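Local coordinates for protein DspB (Aggregatibacter actinomycetemcomitans, PDB 1YHT) that acts as a family 20 glycoside hydrolase with beta-N-acetylhexosaminidase activity that releases biofilms, probably by cleaving their N-acetylglucosamine polysaccharide, at residues H53-E58 with P113-P118. Residues are numbered along the deposited sequence; the frame is centred on the assembly and turned at random.
Sequences HFSDHE and PELDSP
H53 and E114 lie side by side on neighbouring chains that run parallel in the barrel, their CA atoms 5.1 Å apart; beyond this point 53-58 turns off as a loop while 113-118 runs on. Water enters the widening gap: one molecule accepts from the backbone N of S55 and donates to O of E114, joining the two chains. A second water is hydrogen-bonded to S55 OG and D116 O. On the side of H53 and E114 the contact is polar. With CG anti to the backbone N (chi1 -172°), the H53 ring extends across to E114, and H53 ND1 donates to E114 OE1 at 2.6 Å. OE1 lies at the edge of the H53 ring, near its plane, while the carboxylate itself is turned 76° from the ring; the N-H therefore meets OE1 from above the carboxylate plane. H53 NE2, at the other side of the ring, donates to the anti lone pair of D56 OD2 at 2.6 Å, so both ring nitrogens are gripped and the ring's rotation is fixed. D116 OD2 stands 3.7 Å from H53 CE1 and 4.3 Å from D56 OD2. F54 turns to the apolar side: its CE2 touches P113 CB at 3.7 Å, O of E114 lies over one ring face, and CE1 reaches L115 CD1. This buried cluster sits at the C-terminal ends of strands 49-53 and 110-117, the end that carries the active site in TIM barrels. H51 and W216 also bind the E114 carboxylate, W330 meets the H53 ring edge-to-face, and helices 122-132 and 154-171 pack against L115.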
loop_
_atom_site.group_PDB
_atom_site.type_symbol
_atom_site.label_atom_id
_atom_site.label_comp_id
_atom_site.label_asym_id
_atom_site.label_seq_id
_atom_site.Cartn_x
_atom_site.Cartn_y
_atom_site.Cartn_z
ATOM N N HIS A 53 0.868 -4.576 1.208
ATOM C CA HIS A 53 -0.402 -3.995 1.685
ATOM C C HIS A 53 -1.183 -5.101 2.376
ATOM O O HIS A 53 -2.037 -5.731 1.754
ATOM C CB HIS A 53 -1.162 -3.389 0.484
ATOM C CG HIS A 53 -2.384 -2.597 0.865
ATOM N ND1 HIS A 53 -2.363 -1.227 1.037
ATOM C CD2 HIS A 53 -3.659 -2.986 1.088
ATOM C CE1 HIS A 53 -3.580 -0.814 1.362
ATOM N NE2 HIS A 53 -4.386 -1.864 1.399
ATOM N N PHE A 54 -0.876 -5.327 3.659
ATOM C CA PHE A 54 -1.397 -6.469 4.463
ATOM C C PHE A 54 -2.573 -6.125 5.372
ATOM O O PHE A 54 -3.133 -7.014 6.017
ATOM C CB PHE A 54 -0.273 -7.130 5.322
ATOM C CG PHE A 54 0.345 -6.212 6.341
ATOM C CD1 PHE A 54 -0.251 -6.011 7.583
ATOM C CD2 PHE A 54 1.506 -5.544 6.059
ATOM C CE1 PHE A 54 0.293 -5.143 8.480
ATOM C CE2 PHE A 54 2.043 -4.681 6.969
ATOM C CZ PHE A 54 1.440 -4.491 8.185
ATOM N N SER A 55 -2.950 -4.837 5.412
ATOM C CA SER A 55 -3.980 -4.369 6.334
ATOM C C SER A 55 -4.994 -3.474 5.551
ATOM O O SER A 55 -4.610 -2.487 4.909
ATOM C CB SER A 55 -3.341 -3.607 7.481
ATOM O OG SER A 55 -4.318 -3.020 8.337
ATOM N N ASP A 56 -6.269 -3.843 5.601
ATOM C CA ASP A 56 -7.311 -3.031 4.966
ATOM C C ASP A 56 -8.632 -3.347 5.660
ATOM O O ASP A 56 -8.628 -3.890 6.748
ATOM C CB ASP A 56 -7.365 -3.254 3.433
ATOM C CG ASP A 56 -7.743 -1.984 2.664
ATOM O OD1 ASP A 56 -8.925 -1.555 2.832
ATOM O OD2 ASP A 56 -6.871 -1.375 1.918
ATOM N N HIS A 57 -9.765 -3.043 5.040
ATOM C CA HIS A 57 -11.040 -3.330 5.670
ATOM C C HIS A 57 -11.314 -4.819 5.881
ATOM O O HIS A 57 -11.796 -5.211 6.936
ATOM C CB HIS A 57 -12.197 -2.770 4.850
ATOM C CG HIS A 57 -12.141 -1.303 4.640
ATOM N ND1 HIS A 57 -12.298 -0.408 5.672
ATOM C CD2 HIS A 57 -12.071 -0.569 3.507
ATOM C CE1 HIS A 57 -12.297 0.819 5.187
ATOM N NE2 HIS A 57 -12.173 0.754 3.876
ATOM N N GLU A 58 -10.899 -5.641 4.930
ATOM C CA GLU A 58 -11.333 -7.017 4.867
ATOM C C GLU A 58 -10.479 -7.925 5.764
ATOM O O GLU A 58 -10.979 -8.954 6.247
ATOM C CB GLU A 58 -11.269 -7.530 3.424
ATOM C CG GLU A 58 -12.270 -6.904 2.445
ATOM C CD GLU A 58 -11.845 -5.555 1.927
ATOM O OE1 GLU A 58 -10.818 -5.012 2.364
ATOM O OE2 GLU A 58 -12.552 -5.016 1.071
ATOM N N PRO A 113 6.417 -2.505 4.569
ATOM C CA PRO A 113 5.070 -2.738 5.122
ATOM C C PRO A 113 4.196 -1.498 4.993
ATOM O O PRO A 113 4.711 -0.388 5.111
ATOM C CB PRO A 113 5.341 -3.096 6.596
ATOM C CG PRO A 113 6.560 -2.215 6.962
ATOM C CD PRO A 113 7.437 -2.388 5.644
ATOM N N GLU A 114 2.884 -1.699 4.785
ATOM C CA GLU A 114 1.891 -0.637 4.786
ATOM C C GLU A 114 0.860 -0.909 5.840
ATOM O O GLU A 114 0.065 -1.862 5.725
ATOM C CB GLU A 114 1.167 -0.432 3.422
ATOM C CG GLU A 114 0.236 0.785 3.443
ATOM C CD GLU A 114 -0.618 1.015 2.208
ATOM O OE1 GLU A 114 -0.378 0.403 1.143
ATOM O OE2 GLU A 114 -1.590 1.812 2.342
ATOM N N LEU A 115 0.837 -0.033 6.847
ATOM C CA LEU A 115 -0.200 -0.046 7.860
ATOM C C LEU A 115 -1.088 1.149 7.550
ATOM O O LEU A 115 -0.768 2.258 7.903
ATOM C CB LEU A 115 0.440 0.042 9.259
ATOM C CG LEU A 115 -0.466 -0.237 10.454
ATOM C CD1 LEU A 115 -0.869 -1.698 10.485
ATOM C CD2 LEU A 115 0.217 0.189 11.755
ATOM N N ASP A 116 -2.183 0.902 6.831
ATOM C CA ASP A 116 -2.979 1.974 6.282
ATOM C C ASP A 116 -3.849 2.606 7.399
ATOM O O ASP A 116 -4.321 1.927 8.322
ATOM C CB ASP A 116 -3.836 1.480 5.098
ATOM C CG ASP A 116 -4.297 2.600 4.185
ATOM O OD1 ASP A 116 -4.203 3.797 4.583
ATOM O OD2 ASP A 116 -4.799 2.260 3.071
ATOM N N SER A 117 -3.973 3.912 7.299
ATOM C CA SER A 117 -4.785 4.744 8.189
ATOM C C SER A 117 -4.852 6.123 7.552
ATOM O O SER A 117 -4.041 6.448 6.665
ATOM C CB SER A 117 -4.231 4.795 9.604
ATOM O OG SER A 117 -3.234 5.787 9.787
ATOM N N PRO A 118 -5.836 6.953 7.978
ATOM C CA PRO A 118 -6.862 6.708 8.987
ATOM C C PRO A 118 -8.048 5.871 8.554
ATOM O O PRO A 118 -8.826 5.460 9.421
ATOM C CB PRO A 118 -7.380 8.134 9.313
ATOM C CG PRO A 118 -7.117 8.912 8.154
ATOM C CD PRO A 118 -5.911 8.314 7.445
HETATM O O HOH W 1 -2.066 -2.321 4.081
HETATM O O HOH W 2 -4.882 -0.636 7.569
#